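Local coordinates for T-lymphoma invasion and metastasis-inducing protein 1 (Homo sapiens, PDB 4K2P) that probably activates the small GTPase Rac as an exchange factor, its PH-CC-Ex region binding phosphoinositides and the partner protein Par-3, at residues P220-V223 with A224-R227; Q106-L109 with E110-I113; L137-E140 with I141-E145. The protein carries 5 engineered substitutions. One frame throughout, in Å; residues are numbered along the deposited sequence.

Contact 1. Residues P220-V223 with A224-R227; sequences PTKV and AMGR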
# COMPACT_ATOMS: atom_id res chain seq x y z
N PRO A 220 9.75 -15.09 6.11
CA PRO A 220 10.76 -14.22 5.48
C PRO A 220 10.37 -12.75 5.46
O PRO A 220 11.22 -11.88 5.62
CB PRO A 220 10.87 -14.76 4.05
CG PRO A 220 10.33 -16.14 4.10
CD PRO A 220 9.37 -16.22 5.24
N THR A 221 9.08 -12.47 5.30
CA THR A 221 8.61 -11.10 5.26
C THR A 221 8.69 -10.47 6.65
O THR A 221 9.01 -9.29 6.79
CB THR A 221 7.17 -11.03 4.71
OG1 THR A 221 7.15 -11.54 3.37
CG2 THR A 221 6.67 -9.60 4.68
N LYS A 222 8.43 -11.25 7.69
CA LYS A 222 8.54 -10.74 9.05
C LYS A 222 9.99 -10.41 9.38
O LYS A 222 10.28 -9.41 10.02
CB LYS A 222 7.97 -11.73 10.06
CG LYS A 222 6.46 -11.68 10.16
CD LYS A 222 5.94 -12.78 11.07
CE LYS A 222 4.45 -12.60 11.35
NZ LYS A 222 3.84 -13.86 11.85
N VAL A 223 10.91 -11.27 8.93
CA VAL A 223 12.33 -11.03 9.11
C VAL A 223 12.70 -9.70 8.45
O VAL A 223 13.41 -8.90 9.03
CB VAL A 223 13.18 -12.19 8.52
CG1 VAL A 223 14.66 -11.82 8.46
CG2 VAL A 223 13.01 -13.45 9.36
N ALA A 224 12.16 -9.45 7.25
CA ALA A 224 12.47 -8.22 6.52
C ALA A 224 11.91 -6.99 7.23
O ALA A 224 12.55 -5.94 7.29
CB ALA A 224 11.94 -8.30 5.11
N MET A 225 10.71 -7.11 7.78
CA MET A 225 10.10 -6.03 8.54
C MET A 225 10.93 -5.73 9.79
O MET A 225 11.04 -4.58 10.22
CB MET A 225 8.66 -6.38 8.92
CG MET A 225 7.67 -6.24 7.77
SD MET A 225 5.92 -6.33 8.24
CE MET A 225 5.78 -8.04 8.70
N GLY A 226 11.53 -6.78 10.36
CA GLY A 226 12.38 -6.61 11.52
C GLY A 226 13.61 -5.81 11.16
O GLY A 226 14.06 -4.94 11.92
N ARG A 227 14.15 -6.07 9.97
CA ARG A 227 15.31 -5.36 9.48
C ARG A 227 14.98 -3.88 9.28
O ARG A 227 15.79 -3.01 9.56
CB ARG A 227 15.80 -5.99 8.17
CG ARG A 227 16.90 -5.22 7.46
CD ARG A 227 17.29 -5.91 6.16
NE ARG A 227 16.14 -6.10 5.28
CZ ARG A 227 15.53 -5.11 4.63
NH1 ARG A 227 15.96 -3.86 4.77
NH2 ARG A 227 14.48 -5.37 3.86
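Thr-221 and Met-225 stand one turn apart on a short helix, with Met-225 N donating to Thr-221 O at 2.9 Å. The same i to i+4 step runs on both sides of that bond. Ala-224 N reaches Pro-220 O, Gly-226 N reaches Lys-222 O, and Arg-227 N reaches Val-223 O, all three within 3.1 Å. All four carbonyls of 220-223 are therefore taken up by the four amides of 224-227.

The polar side chains look further afield. Thr-221 OG1 is held in hydrogen bonds with Glu-186 OE2, on helix 168-203, and with Ser-218 OG just before the helix, so the hydroxyl of this buried residue is satisfied by two partners outside 220-227. Arg-227 sends NH1 to Val-28 O on strand 27-30. Its chain bends at chi3 (56°), and one guanidinium face lies over Ala-224 O, which sits off toward the rim of the group.

Met-225 makes the side-chain contact with Lys-222. Its CG is anti to the carbonyl carbon, and a further bend at chi3 (-70°) swings the methyl CE back along the helix until it lies 4.0 Å from Lys-222 CG, the two side chains crossing obliquely. Ala-224 CB rests 3.5 Å from Thr-221 O.

Thr-221, Ala-224 and Met-225 all turn to helix 233-241, meeting Phe-236, Leu-239 and Ser-235, while Lys-222 and Val-223 are exposed. This is an amphipathic helix of the CC-Ex domain, packed by one face against the next helix of the extension.

Contact 2. Residues Q106-L109 with E110-I113; sequences QTEL and ENWI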
# COMPACT_ATOMS: atom_id res chain seq x y z
N GLN A 106 -8.21 14.65 13.11
CA GLN A 106 -8.65 13.33 12.68
C GLN A 106 -9.53 13.44 11.44
O GLN A 106 -9.45 12.62 10.53
CB GLN A 106 -9.40 12.63 13.82
CG GLN A 106 -9.90 11.23 13.47
CD GLN A 106 -8.79 10.31 12.99
OE1 GLN A 106 -7.63 10.46 13.39
NE2 GLN A 106 -9.14 9.38 12.13
N THR A 107 -10.35 14.48 11.40
CA THR A 107 -11.27 14.67 10.29
C THR A 107 -10.50 14.90 8.99
O THR A 107 -10.79 14.28 7.97
CB THR A 107 -12.23 15.85 10.55
OG1 THR A 107 -13.15 15.50 11.58
CG2 THR A 107 -13.01 16.22 9.29
N GLU A 108 -9.48 15.75 9.05
CA GLU A 108 -8.70 16.06 7.87
C GLU A 108 -7.87 14.87 7.42
O GLU A 108 -7.68 14.64 6.23
CB GLU A 108 -7.80 17.26 8.13
CG GLU A 108 -7.19 17.85 6.88
CD GLU A 108 -8.23 18.46 5.94
OE1 GLU A 108 -9.43 18.52 6.27
OE2 GLU A 108 -7.82 18.90 4.85
N LEU A 109 -7.40 14.09 8.39
CA LEU A 109 -6.65 12.88 8.08
C LEU A 109 -7.54 11.94 7.28
O LEU A 109 -7.13 11.41 6.26
CB LEU A 109 -6.16 12.21 9.36
CG LEU A 109 -5.40 10.89 9.22
CD1 LEU A 109 -4.42 10.74 10.37
CD2 LEU A 109 -6.34 9.70 9.19
N GLU A 110 -8.76 11.75 7.75
CA GLU A 110 -9.70 10.85 7.08
C GLU A 110 -10.04 11.37 5.69
O GLU A 110 -10.26 10.60 4.78
CB GLU A 110 -10.99 10.70 7.90
CG GLU A 110 -10.87 9.79 9.11
CD GLU A 110 -12.03 9.97 10.09
OE1 GLU A 110 -12.93 10.78 9.81
OE2 GLU A 110 -12.04 9.27 11.13
N ASN A 111 -10.07 12.69 5.53
CA ASN A 111 -10.37 13.27 4.23
C ASN A 111 -9.25 13.02 3.22
O ASN A 111 -9.51 12.81 2.04
CB ASN A 111 -10.63 14.77 4.36
CG ASN A 111 -12.00 15.06 4.92
OD1 ASN A 111 -12.91 14.23 4.85
ND2 ASN A 111 -12.17 16.26 5.49
N TRP A 112 -8.01 13.04 3.69
CA TRP A 112 -6.86 12.76 2.83
C TRP A 112 -6.88 11.29 2.42
O TRP A 112 -6.62 10.96 1.26
CB TRP A 112 -5.55 13.13 3.53
CG TRP A 112 -5.11 14.54 3.29
CD1 TRP A 112 -5.13 15.58 4.18
CD2 TRP A 112 -4.59 15.07 2.06
NE1 TRP A 112 -4.65 16.73 3.57
CE2 TRP A 112 -4.31 16.44 2.28
CE3 TRP A 112 -4.33 14.52 0.80
CZ2 TRP A 112 -3.79 17.26 1.28
CZ3 TRP A 112 -3.82 15.34 -0.18
CH2 TRP A 112 -3.55 16.69 0.06
N ILE A 113 -7.19 10.41 3.37
CA ILE A 113 -7.23 8.98 3.07
C ILE A 113 -8.31 8.72 2.03
O ILE A 113 -8.11 7.98 1.08
CB ILE A 113 -7.47 8.14 4.34
CG1 ILE A 113 -6.22 8.17 5.22
CG2 ILE A 113 -7.79 6.69 3.96
CD1 ILE A 113 -6.33 7.41 6.51
O HOH W 1 -5.37 19.63 4.30
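Gln-106 reaches Glu-110 because its CG is anti to the backbone N (chi1 180°) and the chain then bends at chi2 (56°), bringing the amide NE2 to Glu-110 OE2. NE2 donates to that oxygen at 3.1 Å along an almost straight line (175°). The acceptor lies in the amide plane, but the donor comes from above the carboxylate plane, the two flat groups standing nearly perpendicular.

Glu-108 bends in the same way toward Trp-112, where OE2 and NE1 stay 4.0 Å apart and a water bridges them. It donates to Glu-108 OE2 at 2.6 Å and accepts from Trp-112 NE1 at 3.1 Å. Lys-10 completes the group, with a salt bridge to OE2 and a cation-pi contact with the indole. A leucine in place of Trp-112 would probably leave the water without its N-H donor and the Lys-10 ammonium without its aromatic partner.

Leu-109 and Ile-113 run side by side, CD2 of the first 3.5 Å from CD1 of the second. They face strand 75-78, on Ala-78 and Val-76, while the Trp-112 ring meets Phe-89 of strand 88-92: the start of the C-terminal PH helix lies against the curled sheet.

Contact 3. Residues L137-E140 with I141-E145; sequences LKSE and IKKLE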
# COMPACT_ATOMS: atom_id res chain seq x y z
N LEU A 137 -14.73 -2.71 -8.44
CA LEU A 137 -13.96 -3.00 -7.22
C LEU A 137 -14.45 -4.29 -6.57
O LEU A 137 -13.64 -5.12 -6.16
CB LEU A 137 -14.07 -1.85 -6.22
CG LEU A 137 -13.32 -0.56 -6.54
CD1 LEU A 137 -13.57 0.45 -5.43
CD2 LEU A 137 -11.83 -0.80 -6.73
N LYS A 138 -15.76 -4.45 -6.47
CA LYS A 138 -16.34 -5.65 -5.88
C LYS A 138 -16.00 -6.88 -6.72
O LYS A 138 -15.81 -7.97 -6.19
CB LYS A 138 -17.85 -5.52 -5.73
CG LYS A 138 -18.24 -4.49 -4.68
CD LYS A 138 -19.74 -4.32 -4.63
CE LYS A 138 -20.13 -3.24 -3.64
NZ LYS A 138 -21.57 -2.89 -3.74
N SER A 139 -15.95 -6.70 -8.03
CA SER A 139 -15.64 -7.79 -8.94
C SER A 139 -14.20 -8.25 -8.76
O SER A 139 -13.93 -9.45 -8.75
CB SER A 139 -15.88 -7.35 -10.39
OG SER A 139 -15.41 -8.34 -11.29
N GLU A 140 -13.29 -7.29 -8.62
CA GLU A 140 -11.87 -7.58 -8.46
C GLU A 140 -11.63 -8.24 -7.10
O GLU A 140 -10.71 -9.05 -6.93
CB GLU A 140 -11.04 -6.30 -8.58
CG GLU A 140 -10.98 -5.75 -10.00
CD GLU A 140 -10.25 -6.68 -10.95
OE1 GLU A 140 -9.07 -6.99 -10.71
OE2 GLU A 140 -10.87 -7.10 -11.96
N ILE A 141 -12.46 -7.87 -6.14
CA ILE A 141 -12.40 -8.44 -4.81
C ILE A 141 -12.82 -9.90 -4.90
O ILE A 141 -12.15 -10.78 -4.36
CB ILE A 141 -13.30 -7.63 -3.84
CG1 ILE A 141 -12.59 -6.34 -3.44
CG2 ILE A 141 -13.67 -8.45 -2.60
CD1 ILE A 141 -13.47 -5.33 -2.75
N LYS A 142 -13.90 -10.17 -5.63
CA LYS A 142 -14.38 -11.53 -5.80
C LYS A 142 -13.32 -12.39 -6.48
O LYS A 142 -13.11 -13.55 -6.10
CB LYS A 142 -15.67 -11.55 -6.63
CG LYS A 142 -16.90 -11.04 -5.88
CD LYS A 142 -18.15 -11.18 -6.73
CE LYS A 142 -19.38 -10.59 -6.05
NZ LYS A 142 -19.41 -9.10 -6.13
N LYS A 143 -12.64 -11.83 -7.47
CA LYS A 143 -11.63 -12.58 -8.20
C LYS A 143 -10.47 -12.95 -7.31
O LYS A 143 -9.97 -14.08 -7.37
CB LYS A 143 -11.13 -11.78 -9.41
CG LYS A 143 -12.09 -11.79 -10.58
CD LYS A 143 -11.53 -11.00 -11.74
CE LYS A 143 -12.57 -10.82 -12.84
NZ LYS A 143 -12.03 -10.01 -13.97
N LEU A 144 -10.06 -12.02 -6.46
CA LEU A 144 -8.95 -12.25 -5.55
C LEU A 144 -9.29 -13.31 -4.52
O LEU A 144 -8.43 -14.09 -4.15
CB LEU A 144 -8.55 -10.95 -4.85
CG LEU A 144 -7.65 -10.05 -5.69
CD1 LEU A 144 -7.68 -8.62 -5.14
CD2 LEU A 144 -6.23 -10.60 -5.70
N GLU A 145 -10.53 -13.32 -4.04
CA GLU A 145 -10.96 -14.32 -3.08
C GLU A 145 -10.98 -15.72 -3.71
O GLU A 145 -10.68 -16.71 -3.05
CB GLU A 145 -12.34 -13.97 -2.51
CG GLU A 145 -12.35 -12.71 -1.64
CD GLU A 145 -13.73 -12.39 -1.09
OE1 GLU A 145 -14.71 -12.44 -1.85
OE2 GLU A 145 -13.84 -12.07 0.12
O HOH W 2 -17.10 -8.30 -3.73
O HOH W 3 -13.46 -7.46 -13.06
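Leu-137, Lys-138, Ser-139 and Glu-140 offer their carbonyl oxygens to the amides of Ile-141, Lys-142, Lys-143 and Leu-144 in turn, an unbroken run of i to i+4 helix bonds with N to O distances between 3.0 and 3.1 Å.

On the solvent side, Glu-140 and Lys-143 form a long salt bridge, OE2 to NZ 3.7 Å. Glu-140 bends at chi2 (-65°), while Lys-143 keeps an extended chain that passes its CD and CE close to the same oxygen. A water supports this loose ion pair: it donates to Glu-140 OE2 at 2.8 Å, accepts from Lys-143 NZ at 3.1 Å, and also bonds to the hydroxyl OG of Ser-139. The carboxylate oxygen thus feels the ammonium both directly and through the solvent molecule, which would probably favour its charged form.

The buried stripe of the helix is apolar. Leu-137, Ile-141 and Leu-144, spaced four and then three apart as in a heptad, lie on helix 168-203, where Phe-195 receives both leucines and Leu-192 receives Ile-141. Helices 133-161 and 168-203 follow each other in the chain and pair as the coiled-coil hairpin of this protein. Glu-145 adds a salt bridge to Arg-196 across it.

Within the turn, Ile-141 CG1 packs against the backbone, 3.2 Å from Leu-137 O. Lys-142 behaves differently from Lys-143: a bend at chi4 (78°) turns NZ back above Lys-138. A second water donates to Lys-138 O at 2.8 Å and takes a weak bond from Lys-142 NZ at 3.4 Å, giving that carbonyl a partner beside the amide of Lys-142.

How the contacts relate
All three contacts lie within single helices and share the i to i+4 backbone pattern, yet each belongs to a different element: contact 2 to the helix of the PH domain, contact 3 to the first helix of the coiled coil, contact 1 to a late helix of the extension. Each is partly buried, with one face inward. Contact 2 sets its inner face on strands, contacts 1 and 3 on other helices. The polar side chains of contact 1 find partners outside its two segments, on helix 168-203, strand 27-30 and just before its own helix, whereas contacts 2 and 3 also pair charged or polar side chains locally and through water. The centres stand 26 to 30 Å apart.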